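Local coordinates for cryptic loci regulator 2 (Schizosaccharomyces pombe 972h-, PDB 5IKJ), which acts upstream of histone deacetylases to promote heterochromatic silencing and is required for nucleosome positioning and gene silencing by the SHREC repressor complex, at residues 291-302 with 526-536. Residues are numbered along the deposited sequence; the frame is centred on the assembly and turned at random.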
loop_
_atom_site.group_PDB
_atom_site.type_symbol
_atom_site.label_atom_id
_atom_site.label_comp_id
_atom_site.label_asym_id
_atom_site.label_seq_id
_atom_site.Cartn_x
_atom_site.Cartn_y
_atom_site.Cartn_z
ATOM N N HIS A 291 16.268 5.692 6.785
ATOM C CA HIS A 291 17.539 4.983 6.729
ATOM C C HIS A 291 17.947 4.896 5.271
ATOM O O HIS A 291 17.230 4.305 4.457
ATOM C CB HIS A 291 17.415 3.594 7.356
ATOM C CG HIS A 291 16.571 3.576 8.591
ATOM N ND1 HIS A 291 17.035 4.006 9.815
ATOM C CD2 HIS A 291 15.287 3.197 8.787
ATOM C CE1 HIS A 291 16.075 3.884 10.714
ATOM N NE2 HIS A 291 15.004 3.395 10.116
ATOM N N CYS A 292 19.087 5.488 4.940
ATOM C CA CYS A 292 19.430 5.777 3.560
ATOM C C CYS A 292 20.702 5.051 3.145
ATOM O O CYS A 292 21.409 4.449 3.958
ATOM C CB CYS A 292 19.597 7.285 3.356
ATOM S SG CYS A 292 18.224 8.249 4.010
ATOM N N LYS A 293 20.970 5.121 1.843
ATOM C CA LYS A 293 22.169 4.565 1.229
ATOM C C LYS A 293 22.752 5.637 0.324
ATOM O O LYS A 293 22.100 6.055 -0.638
ATOM C CB LYS A 293 21.838 3.297 0.430
ATOM C CG LYS A 293 22.912 2.842 -0.561
ATOM C CD LYS A 293 24.184 2.393 0.137
ATOM C CE LYS A 293 25.142 1.727 -0.841
ATOM N NZ LYS A 293 25.446 2.591 -2.016
ATOM N N GLN A 294 23.962 6.092 0.635
ATOM C CA GLN A 294 24.598 7.090 -0.211
ATOM C C GLN A 294 24.800 6.529 -1.612
ATOM O O GLN A 294 25.084 5.342 -1.796
ATOM C CB GLN A 294 25.939 7.531 0.380
ATOM C CG GLN A 294 26.586 8.680 -0.380
ATOM C CD GLN A 294 27.791 9.257 0.337
ATOM O OE1 GLN A 294 28.014 8.989 1.518
ATOM N NE2 GLN A 294 28.574 10.059 -0.375
ATOM N N LEU A 295 24.640 7.394 -2.608
ATOM C CA LEU A 295 24.766 7.010 -4.008
ATOM C C LEU A 295 26.135 7.432 -4.523
ATOM O O LEU A 295 26.505 8.607 -4.429
ATOM C CB LEU A 295 23.649 7.640 -4.843
ATOM C CG LEU A 295 22.243 7.156 -4.474
ATOM C CD1 LEU A 295 21.176 8.019 -5.127
ATOM C CD2 LEU A 295 22.052 5.692 -4.858
ATOM N N GLY A 296 26.877 6.471 -5.071
ATOM C CA GLY A 296 28.281 6.655 -5.359
ATOM C C GLY A 296 29.196 6.248 -4.226
ATOM O O GLY A 296 30.417 6.418 -4.345
ATOM N N ASN A 297 28.646 5.720 -3.137
ATOM C CA ASN A 297 29.412 5.309 -1.972
ATOM C C ASN A 297 28.809 4.023 -1.426
ATOM O O ASN A 297 27.722 3.601 -1.827
ATOM C CB ASN A 297 29.416 6.399 -0.890
ATOM C CG ASN A 297 30.743 7.127 -0.795
ATOM O OD1 ASN A 297 31.248 7.373 0.301
ATOM N ND2 ASN A 297 31.317 7.470 -1.942
ATOM N N SER A 298 29.536 3.395 -0.506
ATOM C CA SER A 298 29.038 2.241 0.229
ATOM C C SER A 298 28.508 2.623 1.605
ATOM O O SER A 298 28.210 1.736 2.412
ATOM C CB SER A 298 30.142 1.191 0.373
ATOM O OG SER A 298 31.193 1.660 1.200
ATOM N N ARG A 299 28.372 3.916 1.884
ATOM C CA ARG A 299 28.039 4.379 3.224
ATOM C C ARG A 299 26.544 4.259 3.491
ATOM O O ARG A 299 25.719 4.664 2.666
ATOM C CB ARG A 299 28.485 5.830 3.410
ATOM C CG ARG A 299 29.953 5.991 3.764
ATOM C CD ARG A 299 30.252 5.421 5.142
ATOM N NE ARG A 299 31.378 4.492 5.120
ATOM C CZ ARG A 299 31.727 3.711 6.138
ATOM N NH1 ARG A 299 31.034 3.735 7.270
ATOM N NH2 ARG A 299 32.769 2.900 6.023
ATOM N N TYR A 300 26.203 3.699 4.648
ATOM C CA TYR A 300 24.846 3.736 5.161
ATOM C C TYR A 300 24.703 4.923 6.106
ATOM O O TYR A 300 25.661 5.325 6.773
ATOM C CB TYR A 300 24.498 2.445 5.908
ATOM C CG TYR A 300 24.754 1.154 5.155
ATOM C CD1 TYR A 300 24.978 1.145 3.782
ATOM C CD2 TYR A 300 24.762 -0.062 5.826
ATOM C CE1 TYR A 300 25.208 -0.042 3.104
ATOM C CE2 TYR A 300 24.988 -1.250 5.158
ATOM C CZ TYR A 300 25.210 -1.235 3.798
ATOM O OH TYR A 300 25.436 -2.418 3.132
ATOM N N TYR A 301 23.496 5.484 6.162
ATOM C CA TYR A 301 23.192 6.568 7.098
ATOM C C TYR A 301 21.823 6.275 7.706
ATOM O O TYR A 301 20.793 6.448 7.049
ATOM C CB TYR A 301 23.229 7.930 6.415
ATOM C CG TYR A 301 24.633 8.438 6.165
ATOM C CD1 TYR A 301 25.496 8.695 7.224
ATOM C CD2 TYR A 301 25.093 8.665 4.874
ATOM C CE1 TYR A 301 26.778 9.158 7.006
ATOM C CE2 TYR A 301 26.376 9.130 4.646
ATOM C CZ TYR A 301 27.212 9.375 5.716
ATOM O OH TYR A 301 28.489 9.838 5.498
ATOM N N PHE A 302 21.823 5.830 8.957
ATOM C CA PHE A 302 20.604 5.443 9.645
ATOM C C PHE A 302 20.067 6.595 10.489
ATOM O O PHE A 302 20.774 7.555 10.804
ATOM C CB PHE A 302 20.858 4.226 10.534
ATOM C CG PHE A 302 21.446 3.052 9.805
ATOM C CD1 PHE A 302 22.809 2.977 9.570
ATOM C CD2 PHE A 302 20.636 2.019 9.362
ATOM C CE1 PHE A 302 23.353 1.899 8.903
ATOM C CE2 PHE A 302 21.175 0.936 8.693
ATOM C CZ PHE A 302 22.536 0.877 8.463
ATOM N N ASN A 526 24.945 -0.489 -6.317
ATOM C CA ASN A 526 24.660 0.744 -5.597
ATOM C C ASN A 526 23.572 0.571 -4.547
ATOM O O ASN A 526 23.272 1.526 -3.825
ATOM C CB ASN A 526 24.256 1.841 -6.587
ATOM C CG ASN A 526 25.373 2.194 -7.552
ATOM O OD1 ASN A 526 26.493 2.492 -7.138
ATOM N ND2 ASN A 526 25.076 2.147 -8.848
ATOM N N TRP A 527 22.981 -0.615 -4.444
ATOM C CA TRP A 527 21.975 -0.901 -3.436
ATOM C C TRP A 527 22.684 -1.370 -2.164
ATOM O O TRP A 527 23.915 -1.350 -2.075
ATOM C CB TRP A 527 20.972 -1.917 -3.989
ATOM C CG TRP A 527 19.687 -2.026 -3.219
ATOM C CD1 TRP A 527 19.141 -3.162 -2.698
ATOM C CD2 TRP A 527 18.789 -0.959 -2.882
ATOM N NE1 TRP A 527 17.960 -2.873 -2.061
ATOM C CE2 TRP A 527 17.721 -1.527 -2.158
ATOM C CE3 TRP A 527 18.786 0.418 -3.120
ATOM C CZ2 TRP A 527 16.660 -0.766 -1.673
ATOM C CZ3 TRP A 527 17.730 1.173 -2.635
ATOM C CH2 TRP A 527 16.683 0.578 -1.920
ATOM N N VAL A 528 21.923 -1.791 -1.161
ATOM C CA VAL A 528 22.490 -2.148 0.129
ATOM C C VAL A 528 22.776 -3.644 0.169
ATOM O O VAL A 528 22.260 -4.430 -0.630
ATOM C CB VAL A 528 21.556 -1.736 1.287
ATOM C CG1 VAL A 528 21.359 -0.230 1.295
ATOM C CG2 VAL A 528 20.214 -2.457 1.188
ATOM N N ASP A 529 23.616 -4.040 1.121
ATOM C CA ASP A 529 23.882 -5.441 1.410
ATOM C C ASP A 529 23.115 -5.860 2.661
ATOM O O ASP A 529 22.565 -5.032 3.391
ATOM C CB ASP A 529 25.384 -5.679 1.587
ATOM C CG ASP A 529 26.187 -5.272 0.367
ATOM O OD1 ASP A 529 25.754 -4.345 -0.350
ATOM O OD2 ASP A 529 27.252 -5.877 0.126
ATOM N N ASP A 530 23.087 -7.171 2.907
ATOM C CA ASP A 530 22.277 -7.703 4.000
ATOM C C ASP A 530 22.681 -7.147 5.360
ATOM O O ASP A 530 21.863 -7.160 6.286
ATOM C CB ASP A 530 22.358 -9.231 4.024
ATOM C CG ASP A 530 21.359 -9.886 3.087
ATOM O OD1 ASP A 530 20.313 -9.267 2.798
ATOM O OD2 ASP A 530 21.616 -11.025 2.645
ATOM N N ASP A 531 23.917 -6.665 5.511
ATOM C CA ASP A 531 24.329 -6.102 6.793
ATOM C C ASP A 531 23.516 -4.862 7.142
ATOM O O ASP A 531 23.271 -4.594 8.325
ATOM C CB ASP A 531 25.819 -5.765 6.764
ATOM C CG ASP A 531 26.169 -4.780 5.670
ATOM O OD1 ASP A 531 25.450 -4.752 4.650
ATOM O OD2 ASP A 531 27.158 -4.034 5.828
ATOM N N PHE A 532 23.100 -4.096 6.130
ATOM C CA PHE A 532 22.248 -2.930 6.338
ATOM C C PHE A 532 21.130 -3.216 7.332
ATOM O O PHE A 532 20.894 -2.440 8.264
ATOM C CB PHE A 532 21.663 -2.492 4.993
ATOM C CG PHE A 532 20.855 -1.226 5.057
ATOM C CD1 PHE A 532 19.500 -1.263 5.343
ATOM C CD2 PHE A 532 21.449 0.001 4.811
ATOM C CE1 PHE A 532 18.756 -0.100 5.393
ATOM C CE2 PHE A 532 20.710 1.166 4.860
ATOM C CZ PHE A 532 19.362 1.116 5.151
ATOM N N TYR A 533 20.433 -4.335 7.144
ATOM C CA TYR A 533 19.272 -4.647 7.963
ATOM C C TYR A 533 19.651 -5.189 9.334
ATOM O O TYR A 533 18.848 -5.084 10.269
ATOM C CB TYR A 533 18.378 -5.633 7.210
ATOM C CG TYR A 533 17.920 -5.077 5.884
ATOM C CD1 TYR A 533 16.791 -4.273 5.800
ATOM C CD2 TYR A 533 18.634 -5.326 4.721
ATOM C CE1 TYR A 533 16.377 -3.748 4.592
ATOM C CE2 TYR A 533 18.229 -4.806 3.509
ATOM C CZ TYR A 533 17.098 -4.016 3.450
ATOM O OH TYR A 533 16.690 -3.498 2.245
ATOM N N GLU A 534 20.895 -5.628 9.482
ATOM C CA GLU A 534 21.403 -6.038 10.775
ATOM C C GLU A 534 21.616 -4.726 11.536
ATOM O O GLU A 534 21.092 -4.548 12.626
ATOM C CB GLU A 534 22.707 -6.818 10.638
ATOM C CG GLU A 534 23.369 -7.135 11.968
ATOM C CD GLU A 534 24.199 -8.401 11.931
ATOM O OE1 GLU A 534 24.682 -8.776 10.846
ATOM O OE2 GLU A 534 24.369 -9.022 12.997
ATOM N N TYR A 535 22.370 -3.802 10.941
ATOM C CA TYR A 535 22.588 -2.489 11.537
ATOM C C TYR A 535 21.264 -1.807 11.858
ATOM O O TYR A 535 21.063 -1.306 12.971
ATOM C CB TYR A 535 23.416 -1.613 10.594
ATOM C CG TYR A 535 24.836 -2.084 10.382
ATOM C CD1 TYR A 535 25.750 -2.091 11.427
ATOM C CD2 TYR A 535 25.268 -2.504 9.131
ATOM C CE1 TYR A 535 27.052 -2.515 11.235
ATOM C CE2 TYR A 535 26.566 -2.928 8.929
ATOM C CZ TYR A 535 27.455 -2.931 9.983
ATOM O OH TYR A 535 28.748 -3.355 9.782
ATOM N N LEU A 536 20.348 -1.776 10.886
ATOM C CA LEU A 536 19.074 -1.087 11.072
ATOM C C LEU A 536 18.363 -1.586 12.323
ATOM O O LEU A 536 17.927 -0.791 13.163
ATOM C CB LEU A 536 18.192 -1.279 9.836
ATOM C CG LEU A 536 17.085 -0.246 9.592
ATOM C CD1 LEU A 536 16.416 -0.501 8.249
ATOM C CD2 LEU A 536 16.039 -0.245 10.694
#
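Y300 presents one ring face to the edge of F532, where CD2 of F532 stands 3.5 Å from CG of Y300; this is a T-shaped pair with planes 68° apart. Y300 OH gives its proton to OD1 of D531 at 2.8 Å, on the syn side of the carboxylate, and accepts the backbone N-H of D529 (N to OH, 3.2 Å; 161° at the hydrogen). These two bonds fix the hydroxyl from both its donor and acceptor sides. With CG of D531 between its own backbone N and carbonyl carbon (chi1 59°), the carboxylate folds back toward the backbone N of F532, to which OD1 also makes a weak bond.

F302 completes the aromatic cluster. Its CE2 lies over the centre of the F532 ring, although the two planes meet obliquely, and its CZ packs 3.4 Å from CB of Y535. Farther along the helix, CD2 of L536 makes a CH-pi contact over the H291 imidazole, 4.0 Å from its centroid; that ring is held by N265 through NE2 and by D303 N through ND1. At the opposite end, K293 slides past CG1 of V528 and bends at chi2 and chi4 to bring NZ 3.0 Å from O of N526, above the carbonyl plane. The same ammonium binds O of Q294, linking the end of strand 288-294 to segment 526-530 of the same chain.

The contact thus lays the loop 526-530 and helix 531-540 against a beta hairpin whose strand 300-304 is outermost in its five-stranded antiparallel sheet. Strand 255-266 pairs antiparallel with strand 288-294 on the side away from strand 300-304, and its A263 touches L536, while helix 325-330 packs on L295 and N526.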